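Long-range contacts in putative PLP-dependent aminotransferase (Bacillus cereus ATCC 10987, PDB 3JU7), which probably acts as a pyridoxal-phosphate-dependent aminotransferase of the DegT/DnrJ/EryC1/StrS family: residues A69-K74 with I96-E101; G78-M83 with K127-I132; D111-K116 with S141-E146; L168-M173 with T283-Q288. All coordinates share one frame; numbering follows the deposited sequence.

Interaction 1, at the ends of helices 62-73 and 90-97, adjoins interaction 2 in the small parallel sheet, their centres 10 Å apart: Glu101 O lies 2.9 Å from Ala81 N, a probable hydrogen bond joining strands 101-105 and 80-84. Interaction 3 lies in loops that follow two strands of this sheet, and it reaches interaction 2 through Met114, whose SE packs against Met83 C at 3.7 Å. Interactions 3 and 4, with centres 13 Å apart, share a polar link, Tyr113 OH to Thr283 OG1 (3.0 Å, probable hydrogen bond). Interactions 1 and 4 fall on opposite sides of the chain's centre. All four lie away from the annotated sites; Lys191, the predicted cofactor lysine, is not modelled.

Interaction 1 of 4, residues A69-K74 with I96-E101; sequences AIQLKK and IWCGLE
Lys74 leaves its backbone with CG wedged between N and the carbonyl carbon (chi1 64°), and the rest of the chain runs out extended, which carries NZ across to the backbone carbonyl of Cys98. Cys98 answers with SG turned beside its own backbone N (chi1 -68°), which lays the sulfur against the last turn of helix 62-73. Lys74 NZ donates to Cys98 O at 2.7 Å, lying in the carbonyl plane, and also makes a weak bond of 3.3 Å to Gln71 OE1 one turn back. Beside this polar bridge the contact is mostly apolar. Ile70 CG2 touches Cys98 SG at 3.6 Å and also meets Leu100 CD1 at 3.8 Å, so one methyl serves both residues. Gln71 CB comes alongside the same sulfur at 3.8 Å. The carbonyl that takes the lysine lies at the end of helix 90-97, where Gly99, with positive phi, is the C-prime residue of a Schellman motif. Trp97 of the second subunit packs on both Gln71 and Cys98. The C-terminal end of a helix is usually electronegative, so an ammonium group there would probably be favoured, and this bond ties the ends of two helices together beside the subunit interface.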
# COMPACT_ATOMS: atom_id res chain seq x y z
N ALA A 69 4.66 -8.72 -7.37
CA ALA A 69 5.48 -9.84 -7.83
C ALA A 69 4.66 -10.90 -8.60
O ALA A 69 5.05 -11.30 -9.69
CB ALA A 69 6.26 -10.47 -6.66
N ILE A 70 3.54 -11.31 -8.07
CA ILE A 70 2.67 -12.29 -8.75
C ILE A 70 2.14 -11.73 -10.07
O ILE A 70 2.19 -12.41 -11.09
CB ILE A 70 1.49 -12.69 -7.83
CG1 ILE A 70 2.00 -13.58 -6.69
CG2 ILE A 70 0.33 -13.38 -8.61
CD1 ILE A 70 1.16 -13.53 -5.45
N GLN A 71 1.64 -10.49 -10.04
CA GLN A 71 1.16 -9.80 -11.25
C GLN A 71 2.26 -9.76 -12.32
O GLN A 71 2.00 -10.11 -13.44
CB GLN A 71 0.68 -8.37 -10.92
CG GLN A 71 0.19 -7.60 -12.14
CD GLN A 71 -0.99 -8.28 -12.84
OE1 GLN A 71 -1.84 -8.88 -12.19
NE2 GLN A 71 -1.03 -8.18 -14.16
N LEU A 72 3.49 -9.38 -11.98
CA LEU A 72 4.60 -9.38 -12.97
C LEU A 72 4.94 -10.78 -13.51
O LEU A 72 5.15 -10.97 -14.69
CB LEU A 72 5.89 -8.79 -12.36
CG LEU A 72 7.14 -8.85 -13.23
CD1 LEU A 72 6.93 -7.96 -14.45
CD2 LEU A 72 8.38 -8.45 -12.43
N LYS A 73 5.01 -11.75 -12.61
CA LYS A 73 5.62 -13.03 -12.91
C LYS A 73 4.61 -14.10 -13.33
O LYS A 73 5.00 -15.10 -13.90
CB LYS A 73 6.40 -13.49 -11.68
CG LYS A 73 7.71 -12.72 -11.52
CD LYS A 73 8.62 -13.26 -10.46
CE LYS A 73 9.08 -14.71 -10.68
NZ LYS A 73 10.22 -14.90 -11.59
N LYS A 74 3.33 -13.92 -13.07
CA LYS A 74 2.40 -14.97 -13.42
C LYS A 74 2.36 -15.29 -14.93
O LYS A 74 2.44 -14.42 -15.78
CB LYS A 74 0.99 -14.64 -12.91
CG LYS A 74 0.39 -13.42 -13.56
CD LYS A 74 -0.98 -12.98 -13.01
CE LYS A 74 -1.58 -11.95 -13.96
NZ LYS A 74 -2.96 -11.67 -13.63
N ILE A 96 -5.60 -13.66 -5.37
CA ILE A 96 -6.95 -13.34 -5.76
C ILE A 96 -7.01 -11.92 -6.36
O ILE A 96 -7.71 -11.71 -7.33
CB ILE A 96 -7.92 -13.45 -4.53
CG1 ILE A 96 -8.02 -14.88 -4.04
CG2 ILE A 96 -9.28 -12.94 -4.88
CD1 ILE A 96 -8.76 -15.06 -2.68
N TRP A 97 -6.26 -10.97 -5.80
CA TRP A 97 -6.21 -9.62 -6.35
C TRP A 97 -5.53 -9.60 -7.74
O TRP A 97 -5.81 -8.72 -8.55
CB TRP A 97 -5.47 -8.65 -5.41
CG TRP A 97 -6.29 -8.01 -4.34
CD1 TRP A 97 -6.37 -8.41 -3.03
CD2 TRP A 97 -7.10 -6.83 -4.44
NE1 TRP A 97 -7.19 -7.56 -2.33
CE2 TRP A 97 -7.65 -6.59 -3.16
CE3 TRP A 97 -7.41 -5.96 -5.48
CZ2 TRP A 97 -8.51 -5.52 -2.90
CZ3 TRP A 97 -8.25 -4.88 -5.21
CH2 TRP A 97 -8.80 -4.68 -3.94
N CYS A 98 -4.63 -10.55 -8.01
CA CYS A 98 -4.03 -10.69 -9.34
C CYS A 98 -4.90 -11.47 -10.29
O CYS A 98 -4.50 -11.83 -11.39
CB CYS A 98 -2.67 -11.33 -9.23
SG CYS A 98 -1.46 -10.26 -8.40
N GLY A 99 -6.10 -11.80 -9.85
CA GLY A 99 -7.02 -12.53 -10.69
C GLY A 99 -6.79 -14.02 -10.72
O GLY A 99 -7.28 -14.68 -11.61
N LEU A 100 -6.08 -14.58 -9.77
CA LEU A 100 -5.87 -16.02 -9.76
C LEU A 100 -6.69 -16.67 -8.68
O LEU A 100 -7.17 -16.00 -7.76
CB LEU A 100 -4.42 -16.35 -9.50
CG LEU A 100 -3.52 -15.65 -10.51
CD1 LEU A 100 -2.14 -15.88 -10.07
CD2 LEU A 100 -3.82 -16.22 -11.91
N GLU A 101 -6.88 -17.98 -8.81
CA GLU A 101 -7.50 -18.74 -7.75
C GLU A 101 -6.37 -19.42 -6.99
O GLU A 101 -5.50 -20.04 -7.59
CB GLU A 101 -8.41 -19.82 -8.33
CG GLU A 101 -9.66 -19.30 -8.91
CD GLU A 101 -10.66 -20.42 -9.22
OE1 GLU A 101 -10.54 -21.55 -8.69
OE2 GLU A 101 -11.56 -20.15 -10.01

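Interaction 2 of 4, residues G78-M83 with K127-I132; sequences GKYALM and KEEVAI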
# COMPACT_ATOMS: atom_id res chain seq x y z
N GLY A 78 -2.42 -18.85 -17.22
CA GLY A 78 -2.71 -19.67 -16.05
C GLY A 78 -3.85 -19.13 -15.19
O GLY A 78 -4.17 -17.94 -15.22
N LYS A 79 -4.45 -20.02 -14.42
CA LYS A 79 -5.62 -19.74 -13.63
C LYS A 79 -5.31 -19.84 -12.11
O LYS A 79 -5.95 -19.20 -11.28
CB LYS A 79 -6.68 -20.78 -14.01
CG LYS A 79 -7.87 -20.86 -13.08
CD LYS A 79 -8.94 -21.77 -13.62
CE LYS A 79 -10.23 -21.60 -12.83
NZ LYS A 79 -11.32 -22.52 -13.28
N TYR A 80 -4.35 -20.66 -11.74
CA TYR A 80 -4.13 -20.99 -10.34
C TYR A 80 -2.77 -20.53 -9.79
O TYR A 80 -1.75 -20.54 -10.50
CB TYR A 80 -4.19 -22.51 -10.17
CG TYR A 80 -5.50 -23.13 -10.57
CD1 TYR A 80 -6.66 -22.87 -9.86
CD2 TYR A 80 -5.57 -24.02 -11.63
CE1 TYR A 80 -7.84 -23.46 -10.19
CE2 TYR A 80 -6.77 -24.59 -11.99
CZ TYR A 80 -7.90 -24.31 -11.25
OH TYR A 80 -9.12 -24.87 -11.56
N ALA A 81 -2.77 -20.16 -8.51
CA ALA A 81 -1.54 -19.92 -7.75
C ALA A 81 -1.41 -21.11 -6.78
O ALA A 81 -2.24 -21.25 -5.87
CB ALA A 81 -1.61 -18.60 -6.97
N LEU A 82 -0.43 -21.98 -6.99
CA LEU A 82 -0.25 -23.17 -6.12
C LEU A 82 0.52 -22.71 -4.87
O LEU A 82 1.61 -22.13 -4.98
CB LEU A 82 0.50 -24.29 -6.84
CG LEU A 82 -0.27 -25.16 -7.81
CD1 LEU A 82 -1.21 -24.35 -8.72
CD2 LEU A 82 0.73 -26.00 -8.58
N MSE A 83 -0.08 -22.90 -3.71
CA MSE A 83 0.50 -22.44 -2.45
C MSE A 83 0.01 -23.31 -1.31
O MSE A 83 -0.96 -24.02 -1.43
CB MSE A 83 0.10 -20.98 -2.17
CG MSE A 83 -1.42 -20.81 -2.08
SE MSE A 83 -2.03 -19.01 -1.72
CE MSE A 83 -1.36 -18.10 -3.28
N LYS A 127 -0.59 -28.39 -15.68
CA LYS A 127 0.10 -27.88 -16.88
C LYS A 127 -0.17 -26.39 -17.04
O LYS A 127 -0.01 -25.64 -16.08
CB LYS A 127 -0.29 -28.69 -18.12
CG LYS A 127 0.07 -30.18 -18.00
CD LYS A 127 -0.22 -30.97 -19.28
N GLU A 128 -0.61 -25.97 -18.22
CA GLU A 128 -0.84 -24.53 -18.53
C GLU A 128 -1.78 -23.81 -17.57
O GLU A 128 -1.77 -22.58 -17.49
CB GLU A 128 -1.31 -24.33 -19.99
CG GLU A 128 -2.79 -24.73 -20.28
CD GLU A 128 -3.05 -26.24 -20.28
OE1 GLU A 128 -2.09 -27.02 -20.50
OE2 GLU A 128 -4.22 -26.64 -20.06
N GLU A 129 -2.59 -24.53 -16.81
CA GLU A 129 -3.45 -23.87 -15.84
C GLU A 129 -2.66 -23.32 -14.64
O GLU A 129 -3.15 -22.45 -13.91
CB GLU A 129 -4.59 -24.78 -15.40
CG GLU A 129 -5.66 -24.95 -16.46
CD GLU A 129 -6.90 -25.71 -15.94
OE1 GLU A 129 -6.73 -26.84 -15.43
OE2 GLU A 129 -8.03 -25.18 -16.04
N VAL A 130 -1.43 -23.78 -14.44
CA VAL A 130 -0.61 -23.21 -13.39
C VAL A 130 -0.15 -21.82 -13.82
O VAL A 130 0.47 -21.69 -14.88
CB VAL A 130 0.58 -24.09 -13.05
CG1 VAL A 130 1.34 -23.47 -11.93
CG2 VAL A 130 0.07 -25.47 -12.65
N ALA A 131 -0.50 -20.79 -13.06
CA ALA A 131 -0.06 -19.46 -13.38
C ALA A 131 1.21 -19.13 -12.60
O ALA A 131 2.05 -18.37 -13.09
CB ALA A 131 -1.12 -18.42 -13.06
N ILE A 132 1.30 -19.66 -11.39
CA ILE A 132 2.39 -19.34 -10.48
C ILE A 132 2.42 -20.28 -9.27
O ILE A 132 1.43 -20.90 -8.92
CB ILE A 132 2.28 -17.85 -10.01
CG1 ILE A 132 3.62 -17.33 -9.47
CG2 ILE A 132 1.07 -17.64 -9.10
CD1 ILE A 132 3.72 -15.82 -9.49
O HOH W 1 -8.76 -27.13 -13.62
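Tyr80, which opens strand 80-84, runs beside Glu129, just ahead of strand 130-133, which lies parallel to it in the sheet; the pairing contains a beta bulge, for Tyr80 bridges Val130 but Ala81 bridges Ile132. With CG anti to its carbonyl carbon (chi1 -60°), the tyrosine climbs along Glu129. CB lies 3.9 Å from Glu129 O; CD2 is a little closer to that oxygen and also passes Glu129 CB; CE2 rides beside Glu129 CB and the carboxylate carbon CD. At the tip, Tyr80 OH is hydrogen-bonded to a water at 3.1 Å, which sits at the ring edge, in plane, and donates in turn to Glu129 OE1 at 2.7 Å. Ring and carboxylate planes stand 76° apart, and Lys79 CG covers one face of the ring. Two carbonyls each accept twice. Glu129 O takes Lys79 N, tilted 33° from its carbonyl plane, and Tyr80 N, which approaches almost straight along the C=O axis. At the bulge, Tyr80 O takes Ala131 N and the longer bond from Ile132 N, both in its carbonyl plane. Beyond it, Leu82 N donates to Ile132 O. The side chains of Leu82 and Val130 cross nearly at right angles, and helix 116-126 covers Leu82. Tyr103 of strand 101-105 meets the Tyr80 ring edge-to-face. Alongside Leu82 N, Ala81 CA also points a C-H at Ile132 O, 3.3 Å away, while its CB rests 3.6 Å from Ile132 CG2.

Interaction 3 of 4, residues D111-K116 with S141-E146; sequences DWYMDK and SWMNLE
Tyr113 lies against Met143, a selenomethionine, where two loops run in nearly the same direction, 13° apart, each leading into a helix (116-126 and 146-153). Turns shape both loops: Asp111 OD1 accepts from Tyr113 N in an Asx turn, and Trp142 is the centre of an inverse gamma turn. The tight part of the contact is the tyrosine ring, which is sandwiched. Asp111 O sits over one face, and Met143 CB lies over the opposite one as a CH-pi contact, 3.5 Å from the ring centroid and 11° off its normal. With CG anti to the backbone N (chi1 179°), the Met143 chain slides past the ring in the contrary direction, bringing SE to 4.4 Å from the centroid, obliquely, in a Met-aromatic contact. At the rim, in plane, Ser141 OG lies 2.5 Å from Tyr113 OH, a probable hydrogen bond of doubtfully short length; Thr283 OG1 is a second partner of the phenol, whose proton is therefore not placed. Ser141 OG is also hydrogen-bonded to Thr138 O. Val160 of strand 159-161 packs on Met143. The other end of the contact is far looser. Lys116 bends at chi3, yet its NZ stops 3.8 Å from Asn144 O, and its side chain also touches Glu147 and Tyr148. Asn144 is exposed to solvent and spends its amide oxygen within its own loop rather than on the facing one: its OD1 caps the start of helix 146-153, accepting from Glu146 N at 3.1 Å.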
# COMPACT_ATOMS: atom_id res chain seq x y z
N ASP A 111 8.63 -30.21 8.55
CA ASP A 111 9.20 -28.89 8.26
C ASP A 111 8.13 -27.84 7.96
O ASP A 111 8.43 -26.66 7.93
CB ASP A 111 10.31 -28.92 7.18
CG ASP A 111 9.84 -29.43 5.81
OD1 ASP A 111 8.67 -29.23 5.42
OD2 ASP A 111 10.68 -30.04 5.11
N TRP A 112 6.90 -28.31 7.74
CA TRP A 112 5.70 -27.50 7.51
C TRP A 112 5.76 -26.63 6.28
O TRP A 112 5.05 -25.63 6.18
CB TRP A 112 5.34 -26.68 8.74
CG TRP A 112 5.42 -27.46 10.00
CD1 TRP A 112 5.21 -28.80 10.15
CD2 TRP A 112 5.73 -26.96 11.30
NE1 TRP A 112 5.38 -29.16 11.46
CE2 TRP A 112 5.70 -28.05 12.19
CE3 TRP A 112 6.04 -25.68 11.80
CZ2 TRP A 112 5.97 -27.91 13.56
CZ3 TRP A 112 6.30 -25.54 13.15
CH2 TRP A 112 6.26 -26.66 14.02
N TYR A 113 6.62 -26.99 5.34
CA TYR A 113 6.60 -26.37 4.04
C TYR A 113 5.72 -27.21 3.08
O TYR A 113 5.43 -28.39 3.32
CB TYR A 113 8.01 -26.25 3.44
CG TYR A 113 9.08 -25.74 4.36
CD1 TYR A 113 8.90 -24.57 5.08
CD2 TYR A 113 10.30 -26.38 4.43
CE1 TYR A 113 9.92 -24.08 5.89
CE2 TYR A 113 11.32 -25.91 5.25
CZ TYR A 113 11.13 -24.75 5.99
OH TYR A 113 12.16 -24.26 6.78
N MSE A 114 5.35 -26.57 1.98
CA MSE A 114 4.65 -27.21 0.88
C MSE A 114 5.46 -28.46 0.49
O MSE A 114 6.69 -28.41 0.35
CB MSE A 114 4.46 -26.19 -0.27
CG MSE A 114 3.63 -26.70 -1.40
SE MSE A 114 2.86 -25.34 -2.46
CE MSE A 114 4.55 -24.34 -2.74
N ASP A 115 4.78 -29.60 0.42
CA ASP A 115 5.42 -30.87 0.07
C ASP A 115 5.72 -30.90 -1.43
O ASP A 115 4.80 -30.96 -2.24
CB ASP A 115 4.50 -32.03 0.45
CG ASP A 115 5.01 -33.39 -0.04
OD1 ASP A 115 5.82 -33.42 -0.99
OD2 ASP A 115 4.55 -34.42 0.49
N LYS A 116 7.00 -30.89 -1.78
CA LYS A 116 7.43 -30.72 -3.17
C LYS A 116 6.97 -31.84 -4.09
O LYS A 116 6.66 -31.61 -5.24
CB LYS A 116 8.95 -30.45 -3.24
CG LYS A 116 9.27 -28.94 -2.91
CD LYS A 116 10.75 -28.59 -2.61
CE LYS A 116 11.13 -29.01 -1.20
NZ LYS A 116 12.39 -28.35 -0.73
N SER A 141 11.87 -19.50 8.43
CA SER A 141 12.80 -20.59 8.51
C SER A 141 13.48 -20.79 7.18
O SER A 141 13.15 -20.15 6.17
CB SER A 141 12.06 -21.87 8.94
OG SER A 141 11.14 -22.25 7.95
N TRP A 142 14.43 -21.71 7.19
CA TRP A 142 15.25 -21.94 6.04
C TRP A 142 14.66 -23.02 5.15
O TRP A 142 15.07 -24.17 5.20
CB TRP A 142 16.63 -22.32 6.50
CG TRP A 142 17.65 -22.21 5.48
CD1 TRP A 142 18.10 -23.21 4.67
CD2 TRP A 142 18.44 -21.05 5.19
NE1 TRP A 142 19.11 -22.73 3.88
CE2 TRP A 142 19.34 -21.41 4.17
CE3 TRP A 142 18.46 -19.74 5.70
CZ2 TRP A 142 20.25 -20.51 3.62
CZ3 TRP A 142 19.36 -18.84 5.16
CH2 TRP A 142 20.24 -19.22 4.12
N MSE A 143 13.68 -22.63 4.35
CA MSE A 143 13.08 -23.49 3.33
C MSE A 143 13.99 -23.44 2.13
O MSE A 143 14.11 -22.41 1.46
CB MSE A 143 11.71 -23.01 2.94
CG MSE A 143 11.04 -23.84 1.87
SE MSE A 143 9.33 -23.08 1.42
CE MSE A 143 9.91 -21.49 0.43
N ASN A 144 14.65 -24.56 1.86
CA ASN A 144 15.63 -24.62 0.81
C ASN A 144 14.98 -24.35 -0.54
O ASN A 144 13.88 -24.83 -0.78
CB ASN A 144 16.30 -25.99 0.78
CG ASN A 144 17.62 -25.96 0.04
OD1 ASN A 144 17.66 -25.97 -1.21
ND2 ASN A 144 18.71 -25.90 0.82
N LEU A 145 15.66 -23.60 -1.41
CA LEU A 145 15.07 -23.13 -2.67
C LEU A 145 15.60 -23.81 -3.94
O LEU A 145 15.22 -23.39 -5.04
CB LEU A 145 15.24 -21.60 -2.80
CG LEU A 145 14.51 -20.79 -1.73
CD1 LEU A 145 14.83 -19.32 -1.87
CD2 LEU A 145 13.01 -21.05 -1.83
N GLU A 146 16.45 -24.83 -3.80
CA GLU A 146 16.97 -25.59 -4.94
C GLU A 146 15.88 -26.05 -5.92
O GLU A 146 16.00 -25.86 -7.10
CB GLU A 146 17.76 -26.82 -4.46

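Interaction 4 of 4, residues L168-M173 with T283-Q288; sequences LMNGGM and TEAVIQ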
# COMPACT_ATOMS: atom_id res chain seq x y z
N LEU A 168 17.34 -13.59 8.17
CA LEU A 168 17.65 -15.03 8.35
C LEU A 168 18.92 -15.45 7.60
O LEU A 168 18.96 -15.48 6.35
CB LEU A 168 16.49 -15.91 7.91
CG LEU A 168 16.70 -17.41 8.03
CD1 LEU A 168 17.04 -17.79 9.51
CD2 LEU A 168 15.42 -18.14 7.52
N MSE A 169 19.93 -15.81 8.37
CA MSE A 169 21.25 -16.23 7.91
C MSE A 169 21.52 -17.70 8.22
O MSE A 169 21.12 -18.20 9.27
CB MSE A 169 22.31 -15.46 8.70
CG MSE A 169 22.14 -13.96 8.67
SE MSE A 169 22.65 -13.32 6.97
CE MSE A 169 23.49 -11.70 7.57
N ASN A 170 22.23 -18.38 7.35
CA ASN A 170 22.60 -19.77 7.57
C ASN A 170 23.89 -20.00 6.84
O ASN A 170 23.96 -19.88 5.62
CB ASN A 170 21.51 -20.72 7.06
CG ASN A 170 21.80 -22.19 7.36
OD1 ASN A 170 22.72 -22.50 8.08
ND2 ASN A 170 20.95 -23.08 6.83
N GLY A 171 24.93 -20.32 7.60
CA GLY A 171 26.26 -20.51 7.06
C GLY A 171 26.74 -19.25 6.40
O GLY A 171 27.35 -19.30 5.35
N GLY A 172 26.42 -18.11 6.99
CA GLY A 172 26.81 -16.83 6.42
C GLY A 172 26.10 -16.43 5.14
O GLY A 172 26.53 -15.51 4.46
N MSE A 173 25.00 -17.08 4.79
CA MSE A 173 24.29 -16.64 3.61
C MSE A 173 22.91 -16.19 4.03
O MSE A 173 22.28 -16.84 4.88
CB MSE A 173 24.22 -17.77 2.59
CG MSE A 173 22.99 -17.78 1.70
SE MSE A 173 23.20 -19.08 0.30
CE MSE A 173 21.38 -19.65 0.15
N THR A 283 13.91 -27.67 10.96
CA THR A 283 14.55 -26.72 10.03
C THR A 283 15.99 -26.41 10.44
O THR A 283 16.34 -26.52 11.60
CB THR A 283 13.68 -25.41 9.86
OG1 THR A 283 14.26 -24.58 8.85
CG2 THR A 283 13.54 -24.62 11.16
N GLU A 284 16.83 -26.02 9.48
CA GLU A 284 18.24 -25.75 9.78
C GLU A 284 18.46 -24.41 10.49
O GLU A 284 19.41 -24.26 11.23
CB GLU A 284 19.08 -25.69 8.49
CG GLU A 284 19.07 -26.92 7.61
CD GLU A 284 19.97 -26.72 6.38
OE1 GLU A 284 21.17 -26.42 6.57
OE2 GLU A 284 19.47 -26.83 5.23
N ALA A 285 17.60 -23.43 10.24
CA ALA A 285 17.80 -22.10 10.76
C ALA A 285 16.46 -21.40 10.77
O ALA A 285 15.62 -21.64 9.91
CB ALA A 285 18.81 -21.33 9.89
N VAL A 286 16.24 -20.56 11.78
CA VAL A 286 14.99 -19.86 11.89
C VAL A 286 15.24 -18.55 12.60
O VAL A 286 16.10 -18.47 13.44
CB VAL A 286 13.92 -20.71 12.66
CG1 VAL A 286 14.40 -21.02 14.06
CG2 VAL A 286 12.56 -19.99 12.71
N ILE A 287 14.52 -17.50 12.23
CA ILE A 287 14.50 -16.29 13.03
C ILE A 287 13.06 -16.16 13.53
O ILE A 287 12.10 -16.32 12.75
CB ILE A 287 14.96 -15.06 12.23
CG1 ILE A 287 15.01 -13.86 13.14
CG2 ILE A 287 14.04 -14.73 11.02
CD1 ILE A 287 15.56 -12.67 12.44
N GLN A 288 12.89 -15.91 14.82
CA GLN A 288 11.58 -16.10 15.44
C GLN A 288 10.78 -14.85 15.87
O GLN A 288 11.19 -14.02 16.68
CB GLN A 288 11.73 -17.06 16.60
CG GLN A 288 12.36 -18.37 16.16
CD GLN A 288 11.97 -19.46 17.07
OE1 GLN A 288 12.11 -19.34 18.28
NE2 GLN A 288 11.43 -20.53 16.52
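Leu168 and Asn170 reach from a beta hairpin to the loop 283-288, which runs past them without forming a regular strand. The hairpin pairs short strands 169-170 and 173-174 through a type I' turn from Asn170 to Met173, with Gly171 and Gly172 at its positive-phi corners. Its closure is of the backbone kind: Asn170 N donates to Met173 O at 2.9 Å, and Met173 N returns the bond to Asn170 O. Apolar contacts carry most of the meeting between the segments. Leu168 swings its branch point away from its own N (chi1 179°), which lays CD1 along the facing main chain, 3.7 Å from Val286 C and close to Ala285 CB as well. Its CB meets Ile287 CG2 at 4.1 Å, while Ala285 CB faces Asn170 CB at 4.0 Å, with Met169 O close by. Trp142 touches both Leu168 and Asn170, and helix 250-270 packs on Ile287 through Trp250 and Leu254. The backbone of Ile287 is bonded to Gly140, tying the loop to the segment just before 141-146. Polar contact is slight and lies at the partly exposed edge. The side chains of Asn170 and Glu284 cross at about a right angle, with amide and carboxylate planes 79° apart. One weak hydrogen bond joins them, from Asn170 ND2 to Glu284 OE1 at 3.4 Å.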